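Local coordinates for protein PlyP35 (Listeria phage P35, PDB 6S3Y) that probably binds the Listeria cell wall through the C-terminal targeting part of a phage endolysin, which carries two binding-domain sequences of the SH3 clan, at residues Asp12-Leu23 / Ala84-Leu94; Ala113-Tyr121 / Phe129-Asp137. One frame throughout, in Å; residues are numbered along the deposited sequence. Where two conformers were deposited one is given.

Contact 1: Asp12-Leu23 / Ala84-Leu94; sequences DVGYFQDKPQFL and AHAFCWDNKKL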
# COMPACT_ATOMS: atom_id res chain seq x y z
N ASP A 12 9.19 1.66 2.42
CA ASP A 12 9.89 0.64 1.61
C ASP A 12 9.15 -0.69 1.70
O ASP A 12 9.83 -1.76 1.71
CB ASP A 12 11.34 0.50 2.13
CG ASP A 12 12.24 -0.24 1.16
OD1 ASP A 12 12.13 0.02 -0.07
OD2 ASP A 12 12.99 -1.09 1.64
N VAL A 13 7.81 -0.67 1.73
CA VAL A 13 6.98 -1.89 2.01
C VAL A 13 5.86 -2.05 0.97
O VAL A 13 5.46 -1.04 0.30
CB VAL A 13 6.39 -1.86 3.42
CG1 VAL A 13 7.48 -1.67 4.48
CG2 VAL A 13 5.30 -0.78 3.56
N GLY A 14 5.38 -3.28 0.83
CA GLY A 14 4.05 -3.63 0.27
C GLY A 14 3.05 -3.84 1.39
O GLY A 14 3.44 -4.23 2.50
N TYR A 15 1.77 -3.62 1.10
CA TYR A 15 0.71 -3.54 2.13
C TYR A 15 -0.13 -4.81 2.07
O TYR A 15 -0.87 -5.00 1.11
CB TYR A 15 -0.07 -2.23 1.93
CG TYR A 15 0.83 -1.04 2.04
CD1 TYR A 15 1.16 -0.51 3.28
CD2 TYR A 15 1.43 -0.51 0.91
CE1 TYR A 15 2.04 0.55 3.38
CE2 TYR A 15 2.32 0.55 1.01
CZ TYR A 15 2.62 1.08 2.24
OH TYR A 15 3.52 2.11 2.35
N PHE A 16 0.04 -5.68 3.06
CA PHE A 16 -0.76 -6.92 3.23
C PHE A 16 -1.87 -6.60 4.23
O PHE A 16 -1.62 -6.61 5.45
CB PHE A 16 0.17 -8.06 3.66
CG PHE A 16 -0.41 -9.45 3.68
CD1 PHE A 16 -0.88 -10.05 2.52
CD2 PHE A 16 -0.42 -10.17 4.86
CE1 PHE A 16 -1.34 -11.36 2.55
CE2 PHE A 16 -0.89 -11.48 4.89
CZ PHE A 16 -1.34 -12.06 3.73
N GLN A 17 -3.03 -6.20 3.71
CA GLN A 17 -4.13 -5.60 4.51
C GLN A 17 -5.11 -6.69 4.95
O GLN A 17 -5.13 -7.76 4.31
CB GLN A 17 -4.84 -4.51 3.68
CG GLN A 17 -3.95 -3.36 3.23
CD GLN A 17 -3.31 -2.61 4.38
OE1 GLN A 17 -2.13 -2.82 4.71
NE2 GLN A 17 -4.10 -1.76 5.03
N ASP A 18 -5.91 -6.43 5.98
CA ASP A 18 -6.90 -7.42 6.50
C ASP A 18 -8.10 -7.51 5.55
O ASP A 18 -8.91 -8.43 5.74
CB ASP A 18 -7.30 -7.11 7.95
CG ASP A 18 -7.99 -5.78 8.17
OD1 ASP A 18 -8.00 -4.94 7.26
OD2 ASP A 18 -8.50 -5.58 9.28
N LYS A 19 -8.19 -6.63 4.56
CA LYS A 19 -9.27 -6.60 3.54
C LYS A 19 -8.66 -6.23 2.21
O LYS A 19 -7.65 -5.53 2.20
CB LYS A 19 -10.28 -5.50 3.85
CG LYS A 19 -10.92 -5.58 5.21
CD LYS A 19 -11.60 -4.33 5.64
CE LYS A 19 -12.03 -4.44 7.08
NZ LYS A 19 -12.80 -3.23 7.46
N PRO A 20 -9.27 -6.63 1.08
CA PRO A 20 -8.77 -6.23 -0.24
C PRO A 20 -9.20 -4.80 -0.62
O PRO A 20 -9.81 -4.62 -1.64
CB PRO A 20 -9.38 -7.27 -1.17
CG PRO A 20 -10.71 -7.59 -0.51
CD PRO A 20 -10.45 -7.50 0.97
N GLN A 21 -8.83 -3.82 0.21
CA GLN A 21 -9.17 -2.39 0.01
C GLN A 21 -8.10 -1.58 0.77
O GLN A 21 -7.56 -2.09 1.76
CB GLN A 21 -10.60 -2.10 0.50
CG GLN A 21 -10.90 -2.59 1.92
CD GLN A 21 -12.33 -2.61 2.43
OE1 GLN A 21 -13.13 -3.47 2.06
NE2 GLN A 21 -12.63 -1.73 3.37
N PHE A 22 -7.82 -0.36 0.30
CA PHE A 22 -6.85 0.55 0.94
C PHE A 22 -7.52 1.40 2.02
O PHE A 22 -6.81 1.81 2.95
CB PHE A 22 -6.18 1.36 -0.15
CG PHE A 22 -5.24 0.55 -0.99
CD1 PHE A 22 -4.05 0.05 -0.45
CD2 PHE A 22 -5.53 0.27 -2.30
CE1 PHE A 22 -3.18 -0.67 -1.23
CE2 PHE A 22 -4.66 -0.46 -3.08
CZ PHE A 22 -3.48 -0.91 -2.55
N LEU A 23 -8.81 1.66 1.91
CA LEU A 23 -9.59 2.48 2.89
C LEU A 23 -10.17 1.54 3.96
O LEU A 23 -10.71 0.48 3.57
CB LEU A 23 -10.70 3.22 2.14
CG LEU A 23 -11.68 4.03 3.00
CD1 LEU A 23 -11.04 5.24 3.59
CD2 LEU A 23 -12.94 4.45 2.23
N ALA A 84 7.63 -3.17 -3.31
CA ALA A 84 7.18 -2.06 -2.46
C ALA A 84 6.84 -0.83 -3.32
O ALA A 84 7.66 -0.43 -4.12
CB ALA A 84 8.19 -1.76 -1.39
N HIS A 85 5.68 -0.24 -3.07
CA HIS A 85 5.25 1.09 -3.62
C HIS A 85 3.98 1.49 -2.90
O HIS A 85 3.37 0.63 -2.21
CB HIS A 85 5.08 1.08 -5.14
CG HIS A 85 3.78 0.52 -5.63
ND1 HIS A 85 3.69 -0.74 -6.20
CD2 HIS A 85 2.51 1.02 -5.62
CE1 HIS A 85 2.45 -0.97 -6.57
NE2 HIS A 85 1.71 0.08 -6.21
N ALA A 86 3.60 2.75 -3.00
CA ALA A 86 2.35 3.26 -2.40
C ALA A 86 1.49 3.85 -3.51
O ALA A 86 1.82 3.70 -4.72
CB ALA A 86 2.70 4.24 -1.31
N PHE A 87 0.41 4.53 -3.13
CA PHE A 87 -0.53 5.18 -4.06
C PHE A 87 -0.95 6.51 -3.45
O PHE A 87 -0.95 6.61 -2.19
CB PHE A 87 -1.78 4.34 -4.28
CG PHE A 87 -1.66 3.18 -5.23
CD1 PHE A 87 -1.23 3.38 -6.53
CD2 PHE A 87 -2.04 1.91 -4.84
CE1 PHE A 87 -1.17 2.32 -7.42
CE2 PHE A 87 -1.99 0.85 -5.74
CZ PHE A 87 -1.55 1.05 -7.03
N CYS A 88 -1.35 7.47 -4.29
CA CYS A 88 -2.26 8.55 -3.86
C CYS A 88 -3.43 8.60 -4.84
O CYS A 88 -3.28 8.17 -6.03
CB CYS A 88 -1.55 9.89 -3.73
SG CYS A 88 -0.69 10.39 -5.25
N TRP A 89 -4.58 9.08 -4.36
CA TRP A 89 -5.84 9.04 -5.12
C TRP A 89 -6.44 10.44 -5.22
O TRP A 89 -6.32 11.20 -4.25
CB TRP A 89 -6.82 8.10 -4.42
CG TRP A 89 -6.48 6.63 -4.47
CD1 TRP A 89 -6.95 5.71 -5.34
CD2 TRP A 89 -5.67 5.91 -3.52
NE1 TRP A 89 -6.49 4.47 -5.02
CE2 TRP A 89 -5.70 4.56 -3.90
CE3 TRP A 89 -4.93 6.27 -2.38
CZ2 TRP A 89 -5.02 3.56 -3.21
CZ3 TRP A 89 -4.26 5.28 -1.69
CH2 TRP A 89 -4.30 3.95 -2.09
N ASP A 90 -7.18 10.71 -6.29
CA ASP A 90 -7.81 12.05 -6.46
C ASP A 90 -9.10 12.11 -5.67
O ASP A 90 -9.74 13.14 -5.73
CB ASP A 90 -8.00 12.39 -7.92
CG ASP A 90 -9.11 11.67 -8.63
OD1 ASP A 90 -9.56 10.61 -8.16
OD2 ASP A 90 -9.46 12.18 -9.70
N ASN A 91 -9.45 11.08 -4.90
CA ASN A 91 -10.57 11.21 -3.94
C ASN A 91 -10.38 10.27 -2.75
O ASN A 91 -9.56 9.35 -2.84
CB ASN A 91 -11.91 11.06 -4.66
CG ASN A 91 -12.27 9.62 -4.91
OD1 ASN A 91 -12.46 8.86 -3.97
ND2 ASN A 91 -12.37 9.26 -6.17
N LYS A 92 -11.15 10.47 -1.68
CA LYS A 92 -10.89 9.86 -0.36
C LYS A 92 -11.50 8.45 -0.25
O LYS A 92 -11.45 7.90 0.85
CB LYS A 92 -11.40 10.84 0.70
CG LYS A 92 -10.73 12.20 0.63
CD LYS A 92 -11.11 13.11 1.74
CE LYS A 92 -10.47 14.48 1.61
NZ LYS A 92 -10.82 15.32 2.77
N LYS A 93 -12.01 7.89 -1.34
CA LYS A 93 -12.48 6.48 -1.36
C LYS A 93 -11.27 5.54 -1.50
O LYS A 93 -11.40 4.35 -1.09
CB LYS A 93 -13.45 6.28 -2.52
CG LYS A 93 -14.76 7.05 -2.41
CD LYS A 93 -15.75 6.55 -3.50
CE LYS A 93 -16.42 7.61 -4.37
NZ LYS A 93 -16.87 8.77 -3.56
N LEU A 94 -10.15 6.04 -2.04
CA LEU A 94 -8.89 5.27 -2.20
C LEU A 94 -9.20 4.03 -3.04
O LEU A 94 -8.78 2.94 -2.66
CB LEU A 94 -8.29 4.88 -0.85
CG LEU A 94 -8.19 5.99 0.21
CD1 LEU A 94 -7.31 5.56 1.37
CD2 LEU A 94 -7.61 7.29 -0.36
O HOH W 1 -9.09 0.18 -2.27
O HOH W 2 -10.47 1.47 -0.53
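An aromatic cluster of F22, F87 and W89 joins the loop after strand 13-17 to strand 85-89. F22 has its CG beside the backbone N and opposite the carbonyl carbon (chi1 -71°), which turns one side of the ring to both F87 and W89. The edge of F87 is turned toward the F22 face in an offset edge-to-face pair, planes 79° apart, with F22 CZ 3.9 Å from F87 CD2. W89 meets the same ring obliquely, and F22 CD2 comes within 3.5 Å of W89 CZ2.

Each segment lies within one of two cell wall binding sequences of the SH3 clan, but the sheets mix the two regions: strand 6-17 pairs with 107-110 and 136-137, and strand 78-89 with 36-41 and 67-72. Strands 13-17 and 85-89 themselves run at 69° rather than pairing side by side. Where they come together, the A84 methyl packs on the chain, CB 3.3 Å from V13 O, and a weak bond runs from H85 N to the same oxygen. The edge of the Y15 ring faces the backbone, with CE2 3.4 Å from H85 O.

At the far end, the type I turn N91-L94 lies against F22 and L23. L23 CB sits 3.5 Å from K93 O and also packs on the CB of L94. Two waters join the backbones here: one accepts from F22 N and donates to L94 O, the other accepts from L23 N and donates to K93 O. The turn itself is braced by an Asx turn, K93 N giving N91 OD1 a bond of 2.8 Å in the carbonyl plane.

Contact 2: Ala113-Tyr121 / Phe129-Asp137; sequences ASDGFYPLY and FYIPRYMFD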
# COMPACT_ATOMS: atom_id res chain seq x y z
N ALA A 113 -3.65 16.63 8.49
CA ALA A 113 -5.00 16.23 8.05
C ALA A 113 -5.67 15.55 9.24
O ALA A 113 -5.22 14.47 9.63
CB ALA A 113 -4.92 15.33 6.84
N SER A 114 -6.67 16.22 9.82
CA SER A 114 -7.50 15.72 10.94
C SER A 114 -8.27 14.46 10.49
O SER A 114 -8.48 13.59 11.36
CB SER A 114 -8.46 16.78 11.43
OG SER A 114 -9.50 16.99 10.48
N ASP A 115 -8.65 14.38 9.19
CA ASP A 115 -9.44 13.24 8.66
C ASP A 115 -8.50 12.13 8.15
O ASP A 115 -8.99 11.12 7.65
CB ASP A 115 -10.48 13.71 7.63
CG ASP A 115 -9.92 14.16 6.28
OD1 ASP A 115 -8.70 14.40 6.18
OD2 ASP A 115 -10.72 14.25 5.33
N GLY A 116 -7.18 12.29 8.27
CA GLY A 116 -6.20 11.25 7.88
C GLY A 116 -6.03 11.10 6.39
O GLY A 116 -5.31 10.14 5.96
N PHE A 117 -6.63 11.97 5.56
CA PHE A 117 -6.37 11.99 4.10
C PHE A 117 -5.39 13.11 3.81
O PHE A 117 -5.81 14.28 3.69
CB PHE A 117 -7.69 12.08 3.34
CG PHE A 117 -8.58 10.89 3.56
CD1 PHE A 117 -8.39 9.73 2.84
CD2 PHE A 117 -9.59 10.94 4.51
CE1 PHE A 117 -9.21 8.64 3.05
CE2 PHE A 117 -10.41 9.85 4.73
CZ PHE A 117 -10.22 8.70 4.00
N TYR A 118 -4.11 12.76 3.72
CA TYR A 118 -3.00 13.74 3.63
C TYR A 118 -2.95 14.26 2.20
O TYR A 118 -2.85 13.49 1.24
CB TYR A 118 -1.71 13.11 4.15
CG TYR A 118 -1.72 12.95 5.65
CD1 TYR A 118 -2.31 11.84 6.23
CD2 TYR A 118 -1.19 13.92 6.47
CE1 TYR A 118 -2.36 11.70 7.61
CE2 TYR A 118 -1.23 13.79 7.86
CZ TYR A 118 -1.82 12.68 8.42
OH TYR A 118 -1.83 12.55 9.77
N PRO A 119 -3.07 15.60 2.01
CA PRO A 119 -3.12 16.18 0.68
C PRO A 119 -1.73 16.31 0.04
O PRO A 119 -0.79 16.73 0.71
CB PRO A 119 -3.75 17.56 0.92
CG PRO A 119 -3.26 17.91 2.34
CD PRO A 119 -3.28 16.60 3.08
N LEU A 120 -1.66 15.94 -1.23
CA LEU A 120 -0.44 16.09 -2.06
C LEU A 120 -0.84 16.97 -3.25
O LEU A 120 -1.69 16.52 -4.08
CB LEU A 120 0.05 14.73 -2.56
CG LEU A 120 0.49 13.76 -1.47
CD1 LEU A 120 0.84 12.38 -2.05
CD2 LEU A 120 1.66 14.31 -0.71
N TYR A 121 -0.25 18.17 -3.31
CA TYR A 121 -0.42 19.08 -4.46
C TYR A 121 0.73 18.82 -5.44
O TYR A 121 1.90 19.12 -5.11
CB TYR A 121 -0.43 20.55 -4.02
CG TYR A 121 -0.66 21.45 -5.22
CD1 TYR A 121 -1.94 21.63 -5.73
CD2 TYR A 121 0.39 22.06 -5.90
CE1 TYR A 121 -2.18 22.48 -6.81
CE2 TYR A 121 0.18 22.86 -7.02
CZ TYR A 121 -1.12 23.09 -7.46
OH TYR A 121 -1.34 23.92 -8.54
N PHE A 129 -4.18 15.22 -4.67
CA PHE A 129 -4.28 13.77 -4.41
C PHE A 129 -4.19 13.54 -2.90
O PHE A 129 -3.79 14.46 -2.15
CB PHE A 129 -3.22 13.02 -5.22
CG PHE A 129 -3.49 13.00 -6.70
CD1 PHE A 129 -3.29 14.13 -7.47
CD2 PHE A 129 -3.99 11.85 -7.32
CE1 PHE A 129 -3.58 14.12 -8.83
CE2 PHE A 129 -4.24 11.83 -8.69
CZ PHE A 129 -4.05 12.97 -9.42
N TYR A 130 -4.61 12.35 -2.47
CA TYR A 130 -4.68 11.99 -1.03
C TYR A 130 -3.93 10.69 -0.80
O TYR A 130 -4.04 9.76 -1.65
CB TYR A 130 -6.15 11.89 -0.59
CG TYR A 130 -6.91 13.17 -0.80
CD1 TYR A 130 -6.78 14.23 0.08
CD2 TYR A 130 -7.73 13.32 -1.91
CE1 TYR A 130 -7.45 15.43 -0.14
CE2 TYR A 130 -8.40 14.52 -2.14
CZ TYR A 130 -8.29 15.55 -1.24
OH TYR A 130 -8.94 16.71 -1.48
N ILE A 131 -3.20 10.65 0.31
CA ILE A 131 -2.44 9.46 0.77
C ILE A 131 -2.81 9.23 2.23
O ILE A 131 -2.81 10.15 3.04
CB ILE A 131 -0.93 9.63 0.52
CG1 ILE A 131 -0.17 8.34 0.83
CG2 ILE A 131 -0.37 10.83 1.27
CD1 ILE A 131 1.31 8.37 0.43
N PRO A 132 -3.14 7.98 2.62
CA PRO A 132 -3.40 7.66 4.03
C PRO A 132 -2.09 7.56 4.84
O PRO A 132 -1.04 7.27 4.27
CB PRO A 132 -4.12 6.31 3.92
CG PRO A 132 -3.52 5.68 2.68
CD PRO A 132 -3.28 6.82 1.73
N ARG A 133 -2.20 7.80 6.15
CA ARG A 133 -1.06 7.89 7.09
C ARG A 133 -0.15 6.66 6.98
O ARG A 133 1.09 6.83 7.07
CB ARG A 133 -1.58 8.03 8.53
CG ARG A 133 -0.49 8.26 9.56
CD ARG A 133 0.36 9.49 9.29
NE ARG A 133 1.48 9.60 10.21
CZ ARG A 133 2.61 8.93 10.10
NH1 ARG A 133 2.84 8.13 9.06
NH2 ARG A 133 3.53 9.07 11.04
N TYR A 134 -0.72 5.48 6.77
CA TYR A 134 0.02 4.19 6.90
C TYR A 134 0.98 3.98 5.73
O TYR A 134 1.77 3.05 5.79
CB TYR A 134 -0.94 3.00 7.10
CG TYR A 134 -1.79 2.60 5.92
CD1 TYR A 134 -1.30 1.76 4.95
CD2 TYR A 134 -3.12 2.99 5.82
CE1 TYR A 134 -2.07 1.36 3.87
CE2 TYR A 134 -3.91 2.58 4.75
CZ TYR A 134 -3.38 1.79 3.76
OH TYR A 134 -4.17 1.38 2.72
N MSE A 135 0.96 4.83 4.71
CA MSE A 135 1.82 4.59 3.55
C MSE A 135 3.11 5.41 3.59
O MSE A 135 3.92 5.29 2.66
CB MSE A 135 1.07 4.86 2.24
CG MSE A 135 -0.03 3.87 1.99
SE MSE A 135 -0.86 4.09 0.25
CE MSE A 135 -1.37 2.29 -0.13
N PHE A 136 3.33 6.20 4.64
CA PHE A 136 4.53 7.02 4.68
C PHE A 136 5.07 7.16 6.12
O PHE A 136 4.34 6.93 7.11
CB PHE A 136 4.27 8.41 4.08
CG PHE A 136 3.26 9.27 4.80
CD1 PHE A 136 3.62 10.03 5.90
CD2 PHE A 136 1.94 9.35 4.35
CE1 PHE A 136 2.69 10.85 6.54
CE2 PHE A 136 1.02 10.17 5.00
CZ PHE A 136 1.37 10.91 6.09
N ASP A 137 6.32 7.59 6.21
CA ASP A 137 6.98 8.00 7.48
C ASP A 137 7.23 9.52 7.47
O ASP A 137 7.38 10.11 6.39
CB ASP A 137 8.27 7.21 7.68
CG ASP A 137 8.05 5.75 8.05
OD1 ASP A 137 7.08 5.46 8.83
OD2 ASP A 137 8.83 4.93 7.57
O HOH W 3 -5.04 7.96 7.13
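Strands 117-121 and 129-132 form an antiparallel beta hairpin in which Y118 and I131 exchange two backbone hydrogen bonds, as do L120 and F129; the shortest is L120 N to F129 O at 2.8 Å. Between these pairs, P119 faces Y130 in a non-hydrogen-bonded pair, and a CA-H...O contact puts Y130 CA 3.3 Å from Y118 O.

Among the aromatic contacts, the edge of F136 points at one face of Y118, planes at 82°, with F136 CZ 3.7 Å from Y118 CG. The A113 methyl lies over the opposite face, so the Y118 ring is sandwiched. F136 CG stands between its own backbone N and carbonyl carbon (chi1 63°), which swings the ring back to the hairpin.

Of the other apolar contacts, L120 CD1 meets I131 CG2 at 3.9 Å on the Y118 side of the hairpin, while Y130 CD1 packs on F117 CB on the other. R133 brings CB and CD obliquely to the Y118 ring, CD 3.8 Å from Y118 OH.

A water donates to G116 O and accepts from R133 N. L120 and F129 pack on C88 of strand 78-89, I131 on L102 of strand 99-103, and F136 on I8 of strand 6-17.

Overall arrangement
Contact 1 brings together strands from the two family sequences, whereas contact 2 is a local hairpin within the second; their centres lie about 11 Å apart, the first about 4 Å from the centre of the chain and the second about 12 Å. They touch directly. W89 O and Y130 N, 2.7 Å apart, probably hydrogen-bond, tying strand 78-89 to the hairpin, and F22 O and Y134 OH, also 2.7 Å apart, probably do the same between the loop after strand 13-17 and the 3-10 segment 133-135. K92 NZ of contact 1 forms a salt bridge with D115 OD2 of contact 2. Strands 6-17 and 136-137 are neighbours in one sheet, so the chain after the hairpin returns to the strand that opens contact 1.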